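Local coordinates for secretory pathway GDP dissociation inhibitor (Saccharomyces cerevisiae, PDB 2BCG), which inhibits GDP dissociation from the Rab GTPase SEC4, is essential in the yeast secretory pathway, and extracts GDP-bound YPT7 from vacuolar membranes, at residues 44-49 with 257-262; 53-58 with 74-79; 90-95 with 422-427; 112-117 with 233-238; 314-319 with 391-396. All coordinates share one frame; numbering follows the deposited sequence.

Contact 1: residues 44-49 with 257-262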
# COMPACT_ATOMS: atom_id res chain seq x y z
N ASP A 44 0.08 5.54 -15.92
CA ASP A 44 -0.85 6.60 -15.61
C ASP A 44 -1.44 6.46 -14.20
O ASP A 44 -2.46 7.11 -13.87
CB ASP A 44 -1.95 6.68 -16.69
CG ASP A 44 -2.87 5.46 -16.70
OD1 ASP A 44 -3.72 5.37 -17.62
OD2 ASP A 44 -2.80 4.61 -15.78
N HIS A 45 -0.83 5.61 -13.36
CA HIS A 45 -1.34 5.31 -12.02
C HIS A 45 -0.18 4.89 -11.12
O HIS A 45 0.90 4.55 -11.60
CB HIS A 45 -2.36 4.17 -12.12
CG HIS A 45 -1.78 2.89 -12.64
ND1 HIS A 45 -1.61 2.65 -13.99
CD2 HIS A 45 -1.31 1.80 -11.99
CE1 HIS A 45 -1.06 1.45 -14.14
NE2 HIS A 45 -0.89 0.91 -12.95
N TYR A 46 -0.40 4.92 -9.80
CA TYR A 46 0.59 4.45 -8.84
C TYR A 46 0.62 2.94 -8.68
O TYR A 46 -0.42 2.26 -8.79
CB TYR A 46 0.35 5.04 -7.42
CG TYR A 46 0.61 6.52 -7.31
CD1 TYR A 46 1.88 6.99 -6.89
CD2 TYR A 46 -0.38 7.48 -7.61
CE1 TYR A 46 2.14 8.35 -6.80
CE2 TYR A 46 -0.11 8.86 -7.53
CZ TYR A 46 1.15 9.29 -7.10
OH TYR A 46 1.41 10.62 -6.98
N GLY A 47 1.80 2.41 -8.36
CA GLY A 47 1.92 1.09 -7.80
C GLY A 47 2.82 0.14 -8.54
O GLY A 47 3.18 -0.92 -8.04
N GLY A 48 3.16 0.49 -9.78
CA GLY A 48 4.09 -0.36 -10.57
C GLY A 48 3.56 -1.79 -10.64
O GLY A 48 2.33 -2.05 -10.75
N GLU A 49 4.47 -2.75 -10.58
CA GLU A 49 4.05 -4.14 -10.81
C GLU A 49 3.18 -4.75 -9.70
O GLU A 49 2.51 -5.78 -9.92
CB GLU A 49 5.28 -5.02 -11.07
CG GLU A 49 5.94 -4.75 -12.42
CD GLU A 49 5.07 -5.16 -13.60
OE1 GLU A 49 4.32 -6.16 -13.48
OE2 GLU A 49 5.12 -4.49 -14.64
N GLY A 257 8.87 16.04 -2.01
CA GLY A 257 8.96 15.27 -3.25
C GLY A 257 8.05 15.80 -4.35
O GLY A 257 6.97 16.34 -4.07
N THR A 258 8.49 15.64 -5.61
CA THR A 258 7.71 16.06 -6.78
C THR A 258 7.37 14.83 -7.61
O THR A 258 8.24 13.99 -7.86
CB THR A 258 8.56 17.04 -7.63
OG1 THR A 258 8.87 18.18 -6.84
CG2 THR A 258 7.80 17.54 -8.88
N TYR A 259 6.09 14.72 -7.99
CA TYR A 259 5.55 13.54 -8.69
C TYR A 259 5.06 13.84 -10.11
O TYR A 259 4.37 14.83 -10.34
CB TYR A 259 4.42 12.87 -7.85
CG TYR A 259 5.05 11.97 -6.81
CD1 TYR A 259 5.17 10.61 -7.04
CD2 TYR A 259 5.63 12.51 -5.64
CE1 TYR A 259 5.79 9.77 -6.12
CE2 TYR A 259 6.29 11.68 -4.71
CZ TYR A 259 6.39 10.31 -4.98
OH TYR A 259 7.07 9.47 -4.13
N MET A 260 5.41 12.95 -11.03
CA MET A 260 4.91 13.01 -12.42
C MET A 260 4.46 11.62 -12.82
O MET A 260 5.21 10.67 -12.66
CB MET A 260 6.00 13.49 -13.39
CG MET A 260 6.41 14.90 -13.16
SD MET A 260 7.91 15.27 -14.06
CE MET A 260 8.17 16.99 -13.56
N LEU A 261 3.22 11.49 -13.29
CA LEU A 261 2.73 10.22 -13.85
C LEU A 261 2.52 10.36 -15.37
O LEU A 261 2.61 11.47 -15.93
CB LEU A 261 1.42 9.81 -13.19
CG LEU A 261 1.41 9.50 -11.68
CD1 LEU A 261 -0.03 9.25 -11.30
CD2 LEU A 261 2.32 8.34 -11.30
N ASP A 262 2.24 9.23 -16.03
CA ASP A 262 2.00 9.23 -17.49
C ASP A 262 3.10 10.01 -18.22
O ASP A 262 2.83 10.74 -19.18
CB ASP A 262 0.62 9.84 -17.80
CG ASP A 262 0.12 9.58 -19.23
OD1 ASP A 262 -0.72 10.38 -19.69
OD2 ASP A 262 0.53 8.59 -19.87

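Contact 2: residues 53-58 with 74-79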
# COMPACT_ATOMS: atom_id res chain seq x y z
N VAL A 53 -5.71 -3.11 -9.14
CA VAL A 53 -6.39 -2.55 -10.30
C VAL A 53 -7.89 -2.85 -10.28
O VAL A 53 -8.37 -3.70 -9.52
CB VAL A 53 -5.76 -3.12 -11.59
CG1 VAL A 53 -4.25 -2.78 -11.66
CG2 VAL A 53 -6.00 -4.62 -11.69
N THR A 54 -8.63 -2.11 -11.11
CA THR A 54 -10.05 -2.34 -11.23
C THR A 54 -10.35 -3.61 -12.03
O THR A 54 -9.48 -4.20 -12.66
CB THR A 54 -10.76 -1.17 -11.96
OG1 THR A 54 -10.25 -1.09 -13.32
CG2 THR A 54 -10.58 0.12 -11.20
N LEU A 55 -11.62 -4.02 -12.01
CA LEU A 55 -12.04 -5.18 -12.76
C LEU A 55 -11.92 -4.95 -14.26
O LEU A 55 -11.40 -5.79 -14.97
CB LEU A 55 -13.43 -5.64 -12.31
CG LEU A 55 -13.95 -6.97 -12.80
CD1 LEU A 55 -12.95 -8.14 -12.58
CD2 LEU A 55 -15.19 -7.23 -12.02
N SER A 56 -12.33 -3.77 -14.73
CA SER A 56 -12.14 -3.49 -16.17
C SER A 56 -10.66 -3.60 -16.58
O SER A 56 -10.34 -4.19 -17.63
CB SER A 56 -12.80 -2.17 -16.61
OG SER A 56 -12.22 -1.09 -15.92
N GLN A 57 -9.76 -3.09 -15.72
CA GLN A 57 -8.33 -3.24 -15.98
C GLN A 57 -7.82 -4.67 -15.96
O GLN A 57 -6.91 -5.06 -16.70
CB GLN A 57 -7.50 -2.39 -15.01
CG GLN A 57 -7.16 -1.08 -15.60
CD GLN A 57 -6.47 -1.22 -16.98
OE1 GLN A 57 -5.48 -1.96 -17.14
NE2 GLN A 57 -7.03 -0.54 -17.98
N LEU A 58 -8.42 -5.48 -15.10
CA LEU A 58 -8.10 -6.87 -15.09
C LEU A 58 -8.43 -7.54 -16.45
O LEU A 58 -7.67 -8.38 -16.93
CB LEU A 58 -8.84 -7.53 -13.92
CG LEU A 58 -8.15 -8.55 -13.06
CD1 LEU A 58 -6.79 -8.10 -12.52
CD2 LEU A 58 -9.09 -8.95 -11.96
N SER A 74 -23.42 -6.10 -14.34
CA SER A 74 -24.45 -7.03 -13.92
C SER A 74 -23.89 -8.24 -13.16
O SER A 74 -24.49 -8.72 -12.20
CB SER A 74 -25.35 -7.47 -15.10
OG SER A 74 -24.60 -8.17 -16.08
N LYS A 75 -22.71 -8.72 -13.58
CA LYS A 75 -22.07 -9.88 -12.96
C LYS A 75 -21.31 -9.51 -11.68
O LYS A 75 -21.32 -10.25 -10.69
CB LYS A 75 -21.11 -10.51 -13.97
CG LYS A 75 -20.92 -12.00 -13.85
CD LYS A 75 -20.20 -12.57 -15.08
CE LYS A 75 -21.15 -12.74 -16.27
NZ LYS A 75 -20.68 -13.79 -17.23
N PHE A 76 -20.66 -8.34 -11.70
CA PHE A 76 -19.70 -8.03 -10.64
C PHE A 76 -19.88 -6.73 -9.89
O PHE A 76 -19.11 -6.44 -8.97
CB PHE A 76 -18.29 -8.06 -11.22
CG PHE A 76 -17.91 -9.40 -11.76
CD1 PHE A 76 -17.79 -10.49 -10.90
CD2 PHE A 76 -17.65 -9.57 -13.12
CE1 PHE A 76 -17.43 -11.74 -11.39
CE2 PHE A 76 -17.27 -10.84 -13.62
CZ PHE A 76 -17.18 -11.91 -12.75
N GLY A 77 -20.88 -5.93 -10.28
CA GLY A 77 -21.06 -4.60 -9.69
C GLY A 77 -20.12 -3.55 -10.25
O GLY A 77 -19.45 -3.76 -11.27
N LYS A 78 -20.08 -2.40 -9.57
CA LYS A 78 -19.31 -1.23 -10.02
C LYS A 78 -17.78 -1.38 -9.89
O LYS A 78 -17.30 -1.93 -8.89
CB LYS A 78 -19.79 0.02 -9.26
CG LYS A 78 -21.23 0.47 -9.63
CD LYS A 78 -21.22 1.46 -10.81
CE LYS A 78 -22.54 2.26 -10.94
NZ LYS A 78 -23.65 1.57 -11.72
N ASP A 79 -17.06 -0.89 -10.91
CA ASP A 79 -15.59 -0.94 -10.98
C ASP A 79 -14.99 -0.35 -9.70
O ASP A 79 -13.94 -0.80 -9.24
CB ASP A 79 -15.09 -0.11 -12.19
CG ASP A 79 -14.14 -0.88 -13.13
OD1 ASP A 79 -13.50 -0.21 -13.96
OD2 ASP A 79 -14.04 -2.12 -13.08

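Contact 3: residues 90-95 with 422-427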
# COMPACT_ATOMS: atom_id res chain seq x y z
N PHE A 90 0.97 -10.54 2.02
CA PHE A 90 0.56 -10.09 3.34
C PHE A 90 1.67 -9.34 4.08
O PHE A 90 2.84 -9.39 3.68
CB PHE A 90 0.11 -11.29 4.16
CG PHE A 90 -1.15 -11.95 3.61
CD1 PHE A 90 -1.18 -13.31 3.28
CD2 PHE A 90 -2.32 -11.21 3.45
CE1 PHE A 90 -2.36 -13.91 2.80
CE2 PHE A 90 -3.49 -11.81 2.95
CZ PHE A 90 -3.51 -13.17 2.65
N LEU A 91 1.32 -8.66 5.17
CA LEU A 91 2.36 -8.06 6.06
C LEU A 91 2.53 -8.91 7.33
O LEU A 91 1.55 -9.18 8.01
CB LEU A 91 1.92 -6.66 6.51
CG LEU A 91 2.03 -5.51 5.48
CD1 LEU A 91 0.89 -5.59 4.45
CD2 LEU A 91 2.05 -4.15 6.17
N MET A 92 3.76 -9.33 7.65
CA MET A 92 3.98 -9.89 8.98
C MET A 92 3.70 -8.81 10.04
O MET A 92 4.24 -7.69 9.97
CB MET A 92 5.42 -10.38 9.15
CG MET A 92 5.73 -11.66 8.42
SD MET A 92 5.01 -13.07 9.31
CE MET A 92 6.35 -14.24 9.39
N ALA A 93 2.88 -9.15 11.03
CA ALA A 93 2.49 -8.17 12.04
C ALA A 93 3.66 -7.56 12.81
O ALA A 93 3.53 -6.42 13.24
CB ALA A 93 1.47 -8.77 12.98
N ASN A 94 4.78 -8.27 12.98
CA ASN A 94 5.96 -7.70 13.66
C ASN A 94 7.12 -7.51 12.70
O ASN A 94 8.30 -7.41 13.10
CB ASN A 94 6.39 -8.57 14.87
CG ASN A 94 7.31 -7.81 15.85
OD1 ASN A 94 8.38 -8.32 16.23
ND2 ASN A 94 6.92 -6.59 16.21
N GLY A 95 6.78 -7.46 11.41
CA GLY A 95 7.79 -7.29 10.38
C GLY A 95 8.33 -5.87 10.23
O GLY A 95 7.83 -4.92 10.83
N HIS A 422 4.71 -12.77 1.81
CA HIS A 422 4.64 -11.53 2.57
C HIS A 422 5.78 -10.59 2.18
O HIS A 422 6.61 -10.94 1.35
CB HIS A 422 4.63 -11.83 4.07
CG HIS A 422 5.81 -12.60 4.54
ND1 HIS A 422 7.00 -12.00 4.87
CD2 HIS A 422 6.00 -13.94 4.72
CE1 HIS A 422 7.87 -12.92 5.24
NE2 HIS A 422 7.28 -14.11 5.17
N PHE A 423 5.80 -9.39 2.77
CA PHE A 423 6.66 -8.30 2.27
C PHE A 423 8.06 -8.22 2.92
O PHE A 423 8.84 -7.30 2.63
CB PHE A 423 5.92 -6.93 2.39
CG PHE A 423 5.22 -6.45 1.11
CD1 PHE A 423 5.85 -6.54 -0.13
CD2 PHE A 423 3.95 -5.85 1.16
CE1 PHE A 423 5.23 -6.07 -1.31
CE2 PHE A 423 3.34 -5.37 -0.00
CZ PHE A 423 3.99 -5.47 -1.23
N GLU A 424 8.46 -9.21 3.73
CA GLU A 424 9.77 -9.08 4.38
C GLU A 424 10.92 -8.97 3.38
O GLU A 424 11.86 -8.17 3.58
CB GLU A 424 10.01 -10.20 5.38
CG GLU A 424 10.64 -9.74 6.65
CD GLU A 424 9.87 -8.63 7.40
OE1 GLU A 424 8.61 -8.51 7.30
OE2 GLU A 424 10.55 -7.87 8.09
N SER A 425 10.89 -9.74 2.29
CA SER A 425 11.99 -9.64 1.33
C SER A 425 11.98 -8.26 0.61
O SER A 425 13.04 -7.76 0.18
CB SER A 425 12.00 -10.78 0.31
OG SER A 425 10.82 -10.74 -0.48
N MET A 426 10.82 -7.62 0.50
CA MET A 426 10.71 -6.29 -0.12
C MET A 426 11.36 -5.26 0.82
O MET A 426 12.14 -4.43 0.34
CB MET A 426 9.24 -5.95 -0.45
CG MET A 426 8.98 -4.58 -1.10
SD MET A 426 9.04 -3.20 0.10
CE MET A 426 7.53 -3.57 1.05
N THR A 427 11.12 -5.35 2.13
CA THR A 427 11.78 -4.40 3.05
C THR A 427 13.28 -4.70 3.18
O THR A 427 14.09 -3.79 3.39
CB THR A 427 11.11 -4.30 4.43
OG1 THR A 427 10.92 -5.60 4.95
CG2 THR A 427 9.75 -3.63 4.27
O HOH W 1 6.15 -8.81 6.07

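Contact 4: residues 112-117 with 233-238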
# COMPACT_ATOMS: atom_id res chain seq x y z
N PHE A 112 -5.44 -1.17 8.30
CA PHE A 112 -5.11 -2.61 8.22
C PHE A 112 -6.09 -3.45 8.97
O PHE A 112 -6.55 -3.03 10.03
CB PHE A 112 -3.70 -2.86 8.75
CG PHE A 112 -2.64 -2.14 7.95
CD1 PHE A 112 -2.29 -0.83 8.26
CD2 PHE A 112 -2.02 -2.76 6.88
CE1 PHE A 112 -1.33 -0.15 7.54
CE2 PHE A 112 -1.07 -2.07 6.14
CZ PHE A 112 -0.74 -0.77 6.47
N LYS A 113 -6.38 -4.64 8.44
CA LYS A 113 -7.14 -5.65 9.19
C LYS A 113 -6.30 -6.92 9.31
O LYS A 113 -5.47 -7.21 8.47
CB LYS A 113 -8.46 -6.06 8.50
CG LYS A 113 -9.51 -5.04 8.38
CD LYS A 113 -10.83 -5.74 8.15
CE LYS A 113 -11.95 -4.78 8.49
NZ LYS A 113 -13.18 -5.11 7.71
N GLN A 114 -6.54 -7.70 10.36
CA GLN A 114 -5.90 -9.00 10.49
C GLN A 114 -6.39 -9.98 9.44
O GLN A 114 -7.58 -10.02 9.12
CB GLN A 114 -6.21 -9.61 11.85
CG GLN A 114 -5.62 -8.85 13.00
CD GLN A 114 -5.87 -9.57 14.31
OE1 GLN A 114 -6.72 -9.17 15.12
NE2 GLN A 114 -5.15 -10.66 14.51
N VAL A 115 -5.49 -10.82 8.98
CA VAL A 115 -5.89 -11.97 8.15
C VAL A 115 -6.36 -13.08 9.12
O VAL A 115 -5.73 -13.29 10.16
CB VAL A 115 -4.68 -12.40 7.28
CG1 VAL A 115 -4.92 -13.74 6.58
CG2 VAL A 115 -4.31 -11.28 6.26
N SER A 116 -7.45 -13.76 8.79
CA SER A 116 -8.09 -14.70 9.76
C SER A 116 -7.27 -15.91 10.16
O SER A 116 -7.40 -16.44 11.29
CB SER A 116 -9.44 -15.18 9.23
OG SER A 116 -10.19 -14.08 8.79
N GLY A 117 -6.41 -16.37 9.27
CA GLY A 117 -5.61 -17.55 9.60
C GLY A 117 -4.71 -17.95 8.48
O GLY A 117 -4.83 -17.42 7.37
N PRO A 233 -0.23 -14.65 11.68
CA PRO A 233 0.86 -13.67 11.73
C PRO A 233 0.69 -12.43 10.83
O PRO A 233 1.59 -11.59 10.79
CB PRO A 233 2.04 -14.48 11.26
CG PRO A 233 1.44 -15.46 10.30
CD PRO A 233 0.11 -15.81 10.84
N TYR A 234 -0.45 -12.30 10.14
CA TYR A 234 -0.55 -11.35 9.02
C TYR A 234 -1.54 -10.24 9.16
O TYR A 234 -2.65 -10.44 9.70
CB TYR A 234 -0.94 -12.08 7.74
CG TYR A 234 -0.05 -13.22 7.35
CD1 TYR A 234 1.31 -13.01 7.13
CD2 TYR A 234 -0.57 -14.49 7.10
CE1 TYR A 234 2.15 -14.05 6.75
CE2 TYR A 234 0.26 -15.53 6.71
CZ TYR A 234 1.62 -15.31 6.52
OH TYR A 234 2.43 -16.35 6.11
N LEU A 235 -1.18 -9.10 8.57
CA LEU A 235 -2.11 -8.00 8.31
C LEU A 235 -2.29 -7.77 6.78
O LEU A 235 -1.46 -8.19 6.01
CB LEU A 235 -1.56 -6.71 8.94
CG LEU A 235 -1.17 -6.71 10.43
CD1 LEU A 235 -0.56 -5.37 10.84
CD2 LEU A 235 -2.40 -7.07 11.28
N TYR A 236 -3.36 -7.08 6.41
CA TYR A 236 -3.64 -6.77 5.00
C TYR A 236 -4.29 -5.37 4.95
O TYR A 236 -5.15 -5.08 5.77
CB TYR A 236 -4.55 -7.83 4.37
CG TYR A 236 -4.77 -7.61 2.88
CD1 TYR A 236 -3.85 -8.06 1.94
CD2 TYR A 236 -5.90 -6.90 2.42
CE1 TYR A 236 -4.02 -7.81 0.58
CE2 TYR A 236 -6.08 -6.66 1.06
CZ TYR A 236 -5.14 -7.10 0.16
OH TYR A 236 -5.38 -6.85 -1.17
N PRO A 237 -3.87 -4.52 4.01
CA PRO A 237 -4.46 -3.17 3.93
C PRO A 237 -5.87 -3.12 3.35
O PRO A 237 -6.16 -3.73 2.31
CB PRO A 237 -3.52 -2.41 2.98
CG PRO A 237 -2.94 -3.48 2.11
CD PRO A 237 -2.84 -4.73 2.98
N MET A 238 -6.72 -2.31 3.98
CA MET A 238 -8.02 -1.98 3.41
C MET A 238 -7.79 -1.27 2.07
O MET A 238 -6.92 -0.37 1.94
CB MET A 238 -8.79 -1.05 4.36
CG MET A 238 -9.13 -1.65 5.71
SD MET A 238 -10.15 -3.12 5.58
CE MET A 238 -11.65 -2.36 4.92
O HOH W 2 -3.07 -10.94 12.55

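Contact 5: residues 314-319 with 391-396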
# COMPACT_ATOMS: atom_id res chain seq x y z
N ILE A 314 -5.38 -15.06 -10.60
CA ILE A 314 -6.32 -14.28 -9.83
C ILE A 314 -7.71 -14.85 -10.09
O ILE A 314 -8.21 -14.82 -11.23
CB ILE A 314 -6.25 -12.78 -10.23
CG1 ILE A 314 -4.84 -12.21 -10.02
CG2 ILE A 314 -7.36 -11.96 -9.54
CD1 ILE A 314 -4.65 -10.88 -10.74
N CYS A 315 -8.30 -15.43 -9.05
CA CYS A 315 -9.60 -16.08 -9.18
C CYS A 315 -10.66 -15.29 -8.45
O CYS A 315 -10.41 -14.83 -7.33
CB CYS A 315 -9.56 -17.47 -8.57
SG CYS A 315 -8.30 -18.51 -9.37
N ILE A 316 -11.82 -15.14 -9.10
CA ILE A 316 -12.97 -14.50 -8.46
C ILE A 316 -13.96 -15.58 -8.11
O ILE A 316 -14.32 -16.40 -8.95
CB ILE A 316 -13.66 -13.47 -9.36
CG1 ILE A 316 -12.71 -12.32 -9.74
CG2 ILE A 316 -14.93 -12.94 -8.66
CD1 ILE A 316 -13.32 -11.34 -10.81
N LEU A 317 -14.31 -15.60 -6.83
CA LEU A 317 -15.34 -16.55 -6.33
C LEU A 317 -16.53 -15.74 -5.90
O LEU A 317 -16.40 -14.57 -5.57
CB LEU A 317 -14.84 -17.35 -5.14
CG LEU A 317 -13.39 -17.86 -5.16
CD1 LEU A 317 -13.05 -18.55 -3.88
CD2 LEU A 317 -13.17 -18.82 -6.31
N ASN A 318 -17.70 -16.38 -5.90
CA ASN A 318 -18.87 -15.73 -5.34
C ASN A 318 -19.32 -16.40 -4.03
O ASN A 318 -20.50 -16.33 -3.64
CB ASN A 318 -20.00 -15.62 -6.38
CG ASN A 318 -20.59 -16.93 -6.74
OD1 ASN A 318 -20.20 -17.97 -6.22
ND2 ASN A 318 -21.56 -16.89 -7.67
N HIS A 319 -18.38 -17.07 -3.37
CA HIS A 319 -18.62 -17.79 -2.12
C HIS A 319 -17.30 -17.96 -1.36
O HIS A 319 -16.23 -17.87 -1.95
CB HIS A 319 -19.15 -19.19 -2.44
CG HIS A 319 -18.22 -19.95 -3.33
ND1 HIS A 319 -17.10 -20.59 -2.84
CD2 HIS A 319 -18.20 -20.11 -4.67
CE1 HIS A 319 -16.43 -21.12 -3.84
NE2 HIS A 319 -17.08 -20.86 -4.96
N GLU A 391 -14.38 -16.54 -12.44
CA GLU A 391 -13.45 -16.10 -13.49
C GLU A 391 -12.03 -16.27 -12.99
O GLU A 391 -11.76 -16.18 -11.79
CB GLU A 391 -13.72 -14.63 -13.80
CG GLU A 391 -13.08 -14.09 -15.06
CD GLU A 391 -13.43 -14.90 -16.27
OE1 GLU A 391 -14.39 -14.51 -16.96
OE2 GLU A 391 -12.78 -15.95 -16.51
N LYS A 392 -11.15 -16.52 -13.93
CA LYS A 392 -9.71 -16.64 -13.67
C LYS A 392 -8.99 -15.63 -14.56
O LYS A 392 -9.32 -15.52 -15.78
CB LYS A 392 -9.20 -18.03 -14.08
CG LYS A 392 -9.67 -19.19 -13.28
CD LYS A 392 -9.05 -20.46 -13.86
CE LYS A 392 -9.50 -21.66 -13.07
NZ LYS A 392 -9.22 -22.93 -13.83
N PHE A 393 -8.00 -14.94 -14.00
CA PHE A 393 -7.13 -14.05 -14.76
C PHE A 393 -5.70 -14.50 -14.53
O PHE A 393 -5.19 -14.40 -13.40
CB PHE A 393 -7.33 -12.61 -14.32
CG PHE A 393 -8.77 -12.14 -14.41
CD1 PHE A 393 -9.24 -11.47 -15.55
CD2 PHE A 393 -9.66 -12.38 -13.37
CE1 PHE A 393 -10.60 -11.04 -15.64
CE2 PHE A 393 -11.00 -11.94 -13.47
CZ PHE A 393 -11.45 -11.28 -14.61
N MET A 394 -5.06 -15.02 -15.57
CA MET A 394 -3.80 -15.71 -15.40
C MET A 394 -2.67 -14.88 -15.97
O MET A 394 -2.76 -14.38 -17.10
CB MET A 394 -3.78 -17.03 -16.19
CG MET A 394 -5.02 -17.91 -16.15
SD MET A 394 -5.01 -18.68 -14.56
CE MET A 394 -3.73 -19.89 -14.76
N GLY A 395 -1.60 -14.78 -15.20
CA GLY A 395 -0.41 -14.03 -15.62
C GLY A 395 0.83 -14.79 -15.19
O GLY A 395 0.81 -15.56 -14.20
N ILE A 396 1.90 -14.59 -15.95
CA ILE A 396 3.21 -15.16 -15.60
C ILE A 396 4.23 -14.03 -15.60
O ILE A 396 4.25 -13.22 -16.53
CB ILE A 396 3.61 -16.29 -16.58
CG1 ILE A 396 2.56 -17.42 -16.47
CG2 ILE A 396 5.03 -16.74 -16.30
CD1 ILE A 396 2.78 -18.56 -17.50

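Contact 1: residues 44-49 with 257-262
The backbones of 44-49 and 257-262 come nearest where the CA atoms of Asp-44 and Asp-262 lie 4.3 Å apart; the directions of 44-46 and 259-262 differ by 137°, no hydrogen bond joins them, and most of the contact falls to side chains. Leu-261 points toward the loop and brings CD1 to 3.8 Å from Tyr-46 CE2, while its CD2 lies over one face of the phenol. Tyr-46 CG is anti to the carbonyl carbon (chi1 -69°), which sends the ring toward Leu-261 and Tyr-259. At the ring's edge, near its plane, Tyr-259 CD1 is 3.8 Å from Tyr-46 CE1, with the two ring planes at 43°, an oblique pairing; Tyr-259 OH is held by His-39 and Ser-27. Strand 258-260 is an outer strand of the five-stranded parallel sheet, a Rossmann-type core, and 44-49 belongs to the loop that follows the adjacent strand 37-40. Tyr-46 OH hydrogen-bonds to the backbone of another protein chain, in keeping with the YPT1-binding region that includes most of 257-262. With the phenol cut back to an alanine, Leu-261 and Tyr-259 would probably lose the ring they share and that backbone its hydroxyl partner. Within the loop, His-45 ND1 donates in its ring plane to Asp-44 OD2 (2.9 Å).

Contact 2: residues 53-58 with 74-79
Asp-79 clasps the first turn of helix 55-62, so this is a helix N-terminus met by a carboxylate from beyond the end of helix 69-76, with an apolar contact beside it. The evidence is a two-point grip on Ser-56: its backbone N donates to Asp-79 OD2 at 2.9 Å, with an N-H...O angle of 163°, and its OG makes a short 2.5 Å bond to Asp-79 OD1. Each oxygen uses its syn lone pair, on the side of the other oxygen, which fixes the rotation of the carboxylate. Ser-56 OG is turned between its own N and carbonyl carbon (chi1 62°), the position from which hydroxyl and amide can serve one partner together. Thr-54 is the N-cap, its OG1 accepting from Gln-57 N at 3.2 Å. The negative charge of Asp-79 thus lies by the start of the helix, where the helix dipole would probably stabilise it. Alongside, Leu-55 CD2 is pressed to 3.3 Å from Phe-76 CB, a tight fit in which the two side chains cross at about a right angle. Gly-77, with positive phi, ends helix 69-76 and leads the chain on to Asp-79. Leu-55 and Phe-76 both rest on Ile-316 of strand 303-317, and Leu-55 also touches Trp-82 of a loop and Phe-393 of strand 391-402, so both helices are seated against that sheet.

Contact 3: residues 90-95 with 422-427
Phe-90 and His-422 form a single backbone bridge, their CA atoms 4.4 Å apart, just before helix 424-438 begins. Phe-90 O accepts a weak, bent bond from Phe-423 N (3.1 Å, 128°) and is also approached by His-422 CA at 3.0 Å. Met-92 lays its CG over one face of the imidazole, 4.0 Å from the ring centroid, a CH-pi contact displaced toward the rim; SD stands farther off above the same face. Chi1 of 58° puts the ring there, and His-422 ND1 accepts a weak bond from Glu-424 N, which would help hold it. Glu-424, its chain bent at chi2, carries OE1 to 3.4 Å from Gly-95 CA, where any side chain would collide with it, and a water links that OE1 (2.8 Å) to Met-92 N (2.9 Å). Its OE2 takes the backbone N of Glu-96, the residue after the N-cap Gly-95. The carboxylate therefore sits at the start of helix 96-104, whose dipole probably steadies its charge, while the acceptor role of His-422 ND1 suggests that this nitrogen carries no proton.

Contact 4: residues 112-117 with 233-238
The Phe-112 ring lies obliquely across Pro-237, with CE2 at 4.0 Å from Pro-237 CB and CD2 at 3.8 Å from Pro-237 N; its CG, anti to the carbonyl carbon (chi1 -61°), sets it there. On the sheet's other side, Lys-113 runs extended past Met-238, so that its CG and CD lie 3.5 and 3.7 Å from Met-238 SD; its NZ goes on to the carbonyl of Ala-353. Val-115 points toward the other strand and wedges CG2 against Tyr-234 CB, at 3.8 Å, and against Tyr-236 CB. This is an antiparallel pairing within a three-stranded sheet in which 234-237 is the central strand: Lys-113 and Tyr-236 form a hydrogen-bonded pair, flanked by the non-hydrogen-bonded pairs Phe-112/Pro-237 and Gln-114/Leu-235. A straight bond from Val-115 N to Tyr-234 O (177°) meets that oxygen from above its carbonyl plane. Substituting a glycine at Phe-112 would probably open a gap against Pro-237 and Leu-91, on which the ring also packs. The backbone of Phe-112 hydrogen-bonds to another protein chain, in line with the YPT1-interaction regions that include Phe-112 to Gln-114 and Tyr-236 to Met-238.

Contact 5: residues 314-319 with 391-396
Ile-316 and Phe-393 meet across the strands with CD1 of Ile-316 3.6 Å from CE2 of Phe-393, approaching at the ring's edge near its plane, the two side chains crossing at a slant. The same ring edge has Ile-314 O next to CD2. Phe-393 is led there by CG lying beside its backbone N, opposite its carbonyl carbon (chi1 -56°), which lays the ring along the face carrying Ile-314 and Ile-316. Ile-314 itself contributes its CB, 4.2 Å from Phe-393 CB. The backbones set this register: Ile-314 and Phe-393 form a hydrogen-bonded pair, Ile-314 N to Phe-393 O 2.9 Å and Phe-393 N to Ile-314 O 2.8 Å, and Ile-316 N donates to Glu-391 O at 2.9 Å in the carbonyl plane. The return bond from Glu-391 N to Ile-316 O is long, 3.5 Å, and weak. With directions 171° apart this is regular antiparallel pairing, and 391-402 is an outer strand of the seven-stranded mixed sheet. On its other face Cys-315 SG stands 4.2 Å from Lys-392 CG in a looser touch, and Lys-392 goes on to a cation-pi contact with Phe-383. Farther out, Tyr-59 of helix 55-62 meets the Phe-393 ring edge-to-face, and Lys-63 makes a cation-pi contact with that ring while its NZ forms a salt bridge with Glu-391 OE2 and hydrogen-bonds to the carbonyl of Lys-392.

How the contacts relate
Contacts 3, 4 and 5 are buried, contacts 1 and 2 only partly. Contacts 3 and 4 share the three-stranded sheet, whose strands 91-92 and 234-237 are neighbours, and touch through Ala-93 N to Pro-233 O and Leu-91 O to Leu-235 N. Contacts 2 and 5 also join, about 12 Å apart between centres: the helical pair of contact 2 lies on the strand pair of contact 5, with Leu-58 CD1 3.9 Å from Ile-314 CD1. Contact 1 adjoins contact 2 in the sequence without otherwise touching it. Backbone pairing dominates contacts 4 and 5, a carboxylate at a helix start marks contacts 2 and 3, and contact 1 relies on apolar and aromatic touches. Contacts 1 and 4 alone reach the partner chain.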